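Local coordinates for protein GDP-6-deoxy-D-mannose reductase (Pseudomonas aeruginosa, PDB 6X3B) that probably reduces GDP-4-dehydro-6-deoxy-D-mannose to GDP-D-rhamnose with the bound NADPH, a step in making lipopolysaccharide O-antigen, at residues D59-P71 against R95-L107. Sequence-based numbering, arbitrary orientation.
Sequences DLLEPDSLGDLWP and RTLQINLLGTLNL. With NDP (NADPH dihydro-nicotinamide-adenine-dinucleotide phosphate), chain E.
With CG of N106 beside its own backbone N (chi1 -69°) and OD1 nearly eclipsing CA (chi2 -24°), ND2 points away from CA toward the turn at D59-E62, where it donates to the carbonyl O of L60 at 2.9 Å. The bond is nearly straight (168°) and lies in both the amide plane and the carbonyl plane. The same ND2 gives a second hydrogen bond to a water that donates to L61 O, while CG of P63, just after the turn, lies against CG and OD1 of the N106 amide. G103, one turn earlier on helix 93-114, lets the backbone of L60 come close; CA of G103 is 3.6 Å from L60 O. On one side of the N106-L60 bond L61 reaches back to the helix: CD2 lies against Q98 O, and CD1 touches I99 CG1 and sits over a face of the R95 guanidinium, 3.5 Å from NH2. On the other, L107, its CG anti to the backbone N, presents CD1 to the edge of the W70 ring at CZ2 (3.8 Å); its CB separately meets CD2 of L60.

The D59-E62 turn reads the adenine of NADPH. L60 N donates to N1A at 2.8 Å, and N6A donates to D59 OD1 at 3.1 Å; OD1 also accepts from L61 N in an Asx turn. I99 CG2 approaches N7A from the helix. Within this Rossmann-type nucleotide-binding domain, the asparagine thus grips the carbonyl of the very residue whose N-H recognises the base, which probably helps hold the adenine-binding turn in place.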
loop_
_atom_site.group_PDB
_atom_site.type_symbol
_atom_site.label_atom_id
_atom_site.label_comp_id
_atom_site.label_asym_id
_atom_site.label_seq_id
_atom_site.Cartn_x
_atom_site.Cartn_y
_atom_site.Cartn_z
ATOM N N ASP A 59 0.139 6.831 -22.837
ATOM C CA ASP A 59 1.033 6.124 -21.934
ATOM C C ASP A 59 0.843 6.715 -20.545
ATOM O O ASP A 59 1.091 7.906 -20.342
ATOM C CB ASP A 59 2.488 6.259 -22.390
ATOM C CG ASP A 59 3.414 5.301 -21.673
ATOM O OD1 ASP A 59 3.135 4.958 -20.500
ATOM O OD2 ASP A 59 4.423 4.893 -22.288
ATOM N N LEU A 60 0.446 5.875 -19.590
ATOM C CA LEU A 60 0.205 6.343 -18.231
ATOM C C LEU A 60 1.469 6.870 -17.572
ATOM O O LEU A 60 1.380 7.679 -16.634
ATOM C CB LEU A 60 -0.413 5.215 -17.408
ATOM C CG LEU A 60 -1.874 4.925 -17.773
ATOM C CD1 LEU A 60 -2.372 3.643 -17.154
ATOM C CD2 LEU A 60 -2.761 6.080 -17.362
ATOM N N LEU A 61 2.638 6.443 -18.052
ATOM C CA LEU A 61 3.912 6.983 -17.602
ATOM C C LEU A 61 4.200 8.384 -18.126
ATOM O O LEU A 61 5.165 9.000 -17.664
ATOM C CB LEU A 61 5.044 6.059 -18.046
ATOM C CG LEU A 61 5.041 4.655 -17.439
ATOM C CD1 LEU A 61 6.110 3.805 -18.098
ATOM C CD2 LEU A 61 5.289 4.752 -15.955
ATOM N N GLU A 62 3.429 8.892 -19.087
ATOM C CA GLU A 62 3.734 10.170 -19.735
ATOM C C GLU A 62 2.561 11.127 -19.545
ATOM O O GLU A 62 1.593 11.084 -20.319
ATOM C CB GLU A 62 4.025 9.970 -21.225
ATOM C CG GLU A 62 5.507 9.842 -21.575
ATOM C CD GLU A 62 6.281 11.173 -21.515
ATOM O OE1 GLU A 62 5.709 12.238 -21.842
ATOM O OE2 GLU A 62 7.475 11.149 -21.135
ATOM N N PRO A 63 2.598 12.003 -18.536
ATOM C CA PRO A 63 1.464 12.915 -18.305
ATOM C C PRO A 63 1.044 13.730 -19.524
ATOM O O PRO A 63 -0.155 13.994 -19.684
ATOM C CB PRO A 63 1.977 13.809 -17.168
ATOM C CG PRO A 63 2.899 12.922 -16.389
ATOM C CD PRO A 63 3.578 12.044 -17.436
ATOM N N ASP A 64 1.969 14.121 -20.405
ATOM C CA ASP A 64 1.551 14.907 -21.573
ATOM C C ASP A 64 0.654 14.127 -22.522
ATOM O O ASP A 64 -0.099 14.743 -23.282
ATOM C CB ASP A 64 2.756 15.419 -22.366
ATOM C CG ASP A 64 3.641 16.319 -21.549
ATOM O OD1 ASP A 64 3.140 16.907 -20.563
ATOM O OD2 ASP A 64 4.840 16.424 -21.887
ATOM N N SER A 65 0.729 12.795 -22.521
ATOM C CA SER A 65 -0.137 12.008 -23.393
ATOM C C SER A 65 -1.558 11.871 -22.848
ATOM O O SER A 65 -2.438 11.366 -23.555
ATOM C CB SER A 65 0.474 10.620 -23.628
ATOM O OG SER A 65 0.236 9.732 -22.541
ATOM N N LEU A 66 -1.805 12.300 -21.612
ATOM C CA LEU A 66 -3.123 12.136 -21.004
ATOM C C LEU A 66 -3.998 13.373 -21.135
ATOM O O LEU A 66 -5.218 13.261 -21.004
ATOM C CB LEU A 66 -2.983 11.767 -19.517
ATOM C CG LEU A 66 -2.018 10.606 -19.275
ATOM C CD1 LEU A 66 -1.817 10.346 -17.778
ATOM C CD2 LEU A 66 -2.521 9.343 -19.945
ATOM N N GLY A 67 -3.402 14.528 -21.413
ATOM C CA GLY A 67 -4.092 15.802 -21.369
ATOM C C GLY A 67 -5.450 15.878 -22.034
ATOM O O GLY A 67 -6.429 16.248 -21.374
ATOM N N ASP A 68 -5.532 15.526 -23.322
ATOM C CA ASP A 68 -6.741 15.720 -24.118
ATOM C C ASP A 68 -7.522 14.427 -24.345
ATOM O O ASP A 68 -8.195 14.285 -25.374
ATOM C CB ASP A 68 -6.390 16.350 -25.466
ATOM C CG ASP A 68 -5.767 17.727 -25.330
ATOM O OD1 ASP A 68 -6.527 18.722 -25.239
ATOM O OD2 ASP A 68 -4.518 17.819 -25.334
ATOM N N LEU A 69 -7.480 13.488 -23.393
ATOM C CA LEU A 69 -8.169 12.218 -23.588
ATOM C C LEU A 69 -9.687 12.319 -23.438
ATOM O O LEU A 69 -10.392 11.382 -23.825
ATOM C CB LEU A 69 -7.641 11.177 -22.594
ATOM C CG LEU A 69 -6.286 10.580 -22.964
ATOM C CD1 LEU A 69 -5.745 9.750 -21.824
ATOM C CD2 LEU A 69 -6.382 9.732 -24.247
ATOM N N TRP A 70 -10.207 13.398 -22.865
ATOM C CA TRP A 70 -11.624 13.479 -22.497
ATOM C C TRP A 70 -12.254 14.741 -23.081
ATOM O O TRP A 70 -12.582 15.685 -22.352
ATOM C CB TRP A 70 -11.799 13.423 -20.974
ATOM C CG TRP A 70 -11.038 12.260 -20.381
ATOM C CD1 TRP A 70 -11.335 10.939 -20.506
ATOM C CD2 TRP A 70 -9.812 12.332 -19.647
ATOM N NE1 TRP A 70 -10.375 10.170 -19.860
ATOM C CE2 TRP A 70 -9.434 11.007 -19.327
ATOM C CE3 TRP A 70 -9.020 13.389 -19.196
ATOM C CZ2 TRP A 70 -8.285 10.715 -18.581
ATOM C CZ3 TRP A 70 -7.872 13.102 -18.469
ATOM C CH2 TRP A 70 -7.520 11.778 -18.164
ATOM N N PRO A 71 -12.468 14.776 -24.402
ATOM C CA PRO A 71 -13.285 15.870 -24.971
ATOM C C PRO A 71 -14.641 15.989 -24.286
ATOM O O PRO A 71 -15.039 17.095 -23.878
ATOM C CB PRO A 71 -13.398 15.488 -26.458
ATOM C CG PRO A 71 -12.972 14.049 -26.552
ATOM C CD PRO A 71 -11.988 13.840 -25.434
ATOM N N ARG A 95 9.778 -0.843 -12.537
ATOM C CA ARG A 95 8.899 -0.521 -13.656
ATOM C C ARG A 95 7.460 -0.899 -13.354
ATOM O O ARG A 95 6.529 -0.211 -13.782
ATOM C CB ARG A 95 9.368 -1.230 -14.935
ATOM C CG ARG A 95 8.535 -0.852 -16.171
ATOM C CD ARG A 95 9.408 -0.837 -17.436
ATOM N NE ARG A 95 8.776 -0.083 -18.522
ATOM C CZ ARG A 95 9.008 1.201 -18.797
ATOM N NH1 ARG A 95 9.872 1.905 -18.076
ATOM N NH2 ARG A 95 8.370 1.777 -19.808
ATOM N N THR A 96 7.246 -2.015 -12.658
ATOM C CA THR A 96 5.874 -2.366 -12.300
ATOM C C THR A 96 5.292 -1.350 -11.316
ATOM O O THR A 96 4.127 -0.944 -11.441
ATOM C CB THR A 96 5.836 -3.794 -11.757
ATOM O OG1 THR A 96 5.932 -4.695 -12.868
ATOM C CG2 THR A 96 4.528 -4.080 -11.000
ATOM N N LEU A 97 6.106 -0.877 -10.367
ATOM C CA LEU A 97 5.624 0.155 -9.456
ATOM C C LEU A 97 5.347 1.452 -10.196
ATOM O O LEU A 97 4.332 2.102 -9.935
ATOM C CB LEU A 97 6.627 0.388 -8.321
ATOM C CG LEU A 97 6.759 -0.793 -7.364
ATOM C CD1 LEU A 97 7.951 -0.537 -6.437
ATOM C CD2 LEU A 97 5.470 -0.994 -6.552
ATOM N N GLN A 98 6.232 1.835 -11.132
ATOM C CA GLN A 98 6.021 3.056 -11.903
ATOM C C GLN A 98 4.712 2.996 -12.678
ATOM O O GLN A 98 3.914 3.939 -12.638
ATOM C CB GLN A 98 7.194 3.306 -12.871
ATOM C CG GLN A 98 8.581 3.527 -12.198
ATOM C CD GLN A 98 8.673 4.853 -11.467
ATOM O OE1 GLN A 98 7.778 5.703 -11.574
ATOM N NE2 GLN A 98 9.742 5.034 -10.700
ATOM N N ILE A 99 4.486 1.897 -13.402
ATOM C CA ILE A 99 3.289 1.783 -14.235
ATOM C C ILE A 99 2.039 1.716 -13.363
ATOM O O ILE A 99 1.059 2.440 -13.587
ATOM C CB ILE A 99 3.381 0.543 -15.146
ATOM C CG1 ILE A 99 4.552 0.677 -16.129
ATOM C CG2 ILE A 99 2.022 0.302 -15.844
ATOM C CD1 ILE A 99 4.743 -0.540 -17.034
ATOM N N ASN A 100 2.049 0.826 -12.374
ATOM C CA ASN A 100 0.818 0.544 -11.659
ATOM C C ASN A 100 0.510 1.592 -10.602
ATOM O O ASN A 100 -0.668 1.866 -10.330
ATOM C CB ASN A 100 0.869 -0.840 -11.039
ATOM C CG ASN A 100 0.777 -1.948 -12.084
ATOM O OD1 ASN A 100 0.562 -1.684 -13.274
ATOM N ND2 ASN A 100 0.944 -3.192 -11.643
ATOM N N LEU A 101 1.527 2.209 -10.008
ATOM C CA LEU A 101 1.260 3.198 -8.970
ATOM C C LEU A 101 1.412 4.615 -9.500
ATOM O O LEU A 101 0.475 5.418 -9.418
ATOM C CB LEU A 101 2.181 2.981 -7.757
ATOM C CG LEU A 101 1.962 3.989 -6.635
ATOM C CD1 LEU A 101 0.534 3.845 -6.087
ATOM C CD2 LEU A 101 2.986 3.710 -5.534
ATOM N N LEU A 102 2.592 4.944 -10.036
ATOM C CA LEU A 102 2.782 6.283 -10.579
ATOM C C LEU A 102 1.895 6.510 -11.802
ATOM O O LEU A 102 1.442 7.632 -12.038
ATOM C CB LEU A 102 4.257 6.517 -10.910
ATOM C CG LEU A 102 5.118 6.930 -9.701
ATOM C CD1 LEU A 102 4.584 8.228 -9.101
ATOM C CD2 LEU A 102 5.139 5.862 -8.619
ATOM N N GLY A 103 1.637 5.462 -12.587
ATOM C CA GLY A 103 0.714 5.607 -13.704
ATOM C C GLY A 103 -0.701 5.910 -13.236
ATOM O O GLY A 103 -1.405 6.733 -13.831
ATOM N N THR A 104 -1.132 5.256 -12.161
ATOM C CA THR A 104 -2.438 5.568 -11.594
ATOM C C THR A 104 -2.480 7.001 -11.078
ATOM O O THR A 104 -3.462 7.727 -11.298
ATOM C CB THR A 104 -2.757 4.564 -10.497
ATOM O OG1 THR A 104 -2.899 3.276 -11.110
ATOM C CG2 THR A 104 -4.055 4.956 -9.756
ATOM N N LEU A 105 -1.400 7.446 -10.438
ATOM C CA LEU A 105 -1.342 8.828 -9.983
ATOM C C LEU A 105 -1.403 9.797 -11.154
ATOM O O LEU A 105 -2.101 10.818 -11.089
ATOM C CB LEU A 105 -0.075 9.070 -9.171
ATOM C CG LEU A 105 0.157 10.549 -8.829
ATOM C CD1 LEU A 105 -0.895 11.100 -7.822
ATOM C CD2 LEU A 105 1.565 10.755 -8.307
ATOM N N ASN A 106 -0.664 9.512 -12.237
ATOM C CA ASN A 106 -0.733 10.408 -13.385
ATOM C C ASN A 106 -2.150 10.475 -13.933
ATOM O O ASN A 106 -2.641 11.559 -14.273
ATOM C CB ASN A 106 0.248 9.971 -14.482
ATOM C CG ASN A 106 1.688 10.163 -14.078
ATOM O OD1 ASN A 106 1.998 10.997 -13.220
ATOM N ND2 ASN A 106 2.586 9.396 -14.700
ATOM N N LEU A 107 -2.822 9.329 -14.035
ATOM C CA LEU A 107 -4.217 9.331 -14.482
ATOM C C LEU A 107 -5.100 10.171 -13.559
ATOM O O LEU A 107 -5.913 10.979 -14.021
ATOM C CB LEU A 107 -4.731 7.900 -14.551
ATOM C CG LEU A 107 -6.219 7.737 -14.831
ATOM C CD1 LEU A 107 -6.536 8.252 -16.242
ATOM C CD2 LEU A 107 -6.546 6.259 -14.682
HETATM P PA NDP E . -3.665 -7.023 -19.682
HETATM O O1A NDP E . -2.219 -7.123 -19.329
HETATM O O2A NDP E . -4.244 -8.041 -20.605
HETATM O O5B NDP E . -3.976 -5.558 -20.247
HETATM C C5B NDP E . -3.249 -4.428 -19.707
HETATM C C4B NDP E . -3.705 -3.171 -20.404
HETATM O O4B NDP E . -2.998 -2.032 -19.850
HETATM C C3B NDP E . -3.467 -3.119 -21.921
HETATM O O3B NDP E . -4.582 -2.544 -22.592
HETATM C C2B NDP E . -2.216 -2.258 -22.038
HETATM O O2B NDP E . -2.191 -1.576 -23.289
HETATM C C1B NDP E . -2.440 -1.276 -20.897
HETATM N N9A NDP E . -1.221 -0.638 -20.419
HETATM C C8A NDP E . -0.121 -1.259 -19.882
HETATM N N7A NDP E . 0.832 -0.428 -19.546
HETATM C C5A NDP E . 0.332 0.821 -19.883
HETATM C C6A NDP E . 0.864 2.119 -19.777
HETATM N N6A NDP E . 2.076 2.340 -19.273
HETATM N N1A NDP E . 0.108 3.156 -20.208
HETATM C C2A NDP E . -1.103 2.886 -20.710
HETATM N N3A NDP E . -1.709 1.711 -20.859
HETATM C C4A NDP E . -0.933 0.705 -20.424
HETATM O O3 NDP E . -4.528 -7.021 -18.333
HETATM P PN NDP E . -5.879 -7.794 -17.959
HETATM O O1N NDP E . -6.967 -7.307 -18.858
HETATM O O2N NDP E . -5.595 -9.257 -17.919
HETATM O O5D NDP E . -6.141 -7.263 -16.471
HETATM C C5D NDP E . -7.023 -6.131 -16.279
HETATM C C4D NDP E . -6.953 -5.693 -14.837
HETATM O O4D NDP E . -7.405 -6.780 -13.991
HETATM C C3D NDP E . -5.558 -5.306 -14.325
HETATM O O3D NDP E . -5.625 -4.195 -13.443
HETATM C C2D NDP E . -5.114 -6.584 -13.618
HETATM O O2D NDP E . -4.141 -6.350 -12.613
HETATM C C1D NDP E . -6.427 -7.086 -13.027
HETATM N N1N NDP E . -6.424 -8.561 -12.799
HETATM C C2N NDP E . -6.491 -9.438 -13.848
HETATM C C3N NDP E . -6.644 -10.784 -13.653
HETATM C C7N NDP E . -6.447 -11.685 -14.811
HETATM O O7N NDP E . -6.495 -12.908 -14.651
HETATM N N7N NDP E . -6.226 -11.140 -15.999
HETATM C C4N NDP E . -6.998 -11.266 -12.288
HETATM C C5N NDP E . -6.842 -10.248 -11.237
HETATM C C6N NDP E . -6.351 -9.064 -11.523
HETATM P P2B NDP E . -0.923 -2.029 -24.181
HETATM O O1X NDP E . -1.021 -1.231 -25.464
HETATM O O2X NDP E . 0.323 -1.690 -23.392
HETATM O O3X NDP E . -1.061 -3.518 -24.420
HETATM O O HOH W 1 5.528 9.216 -14.554
#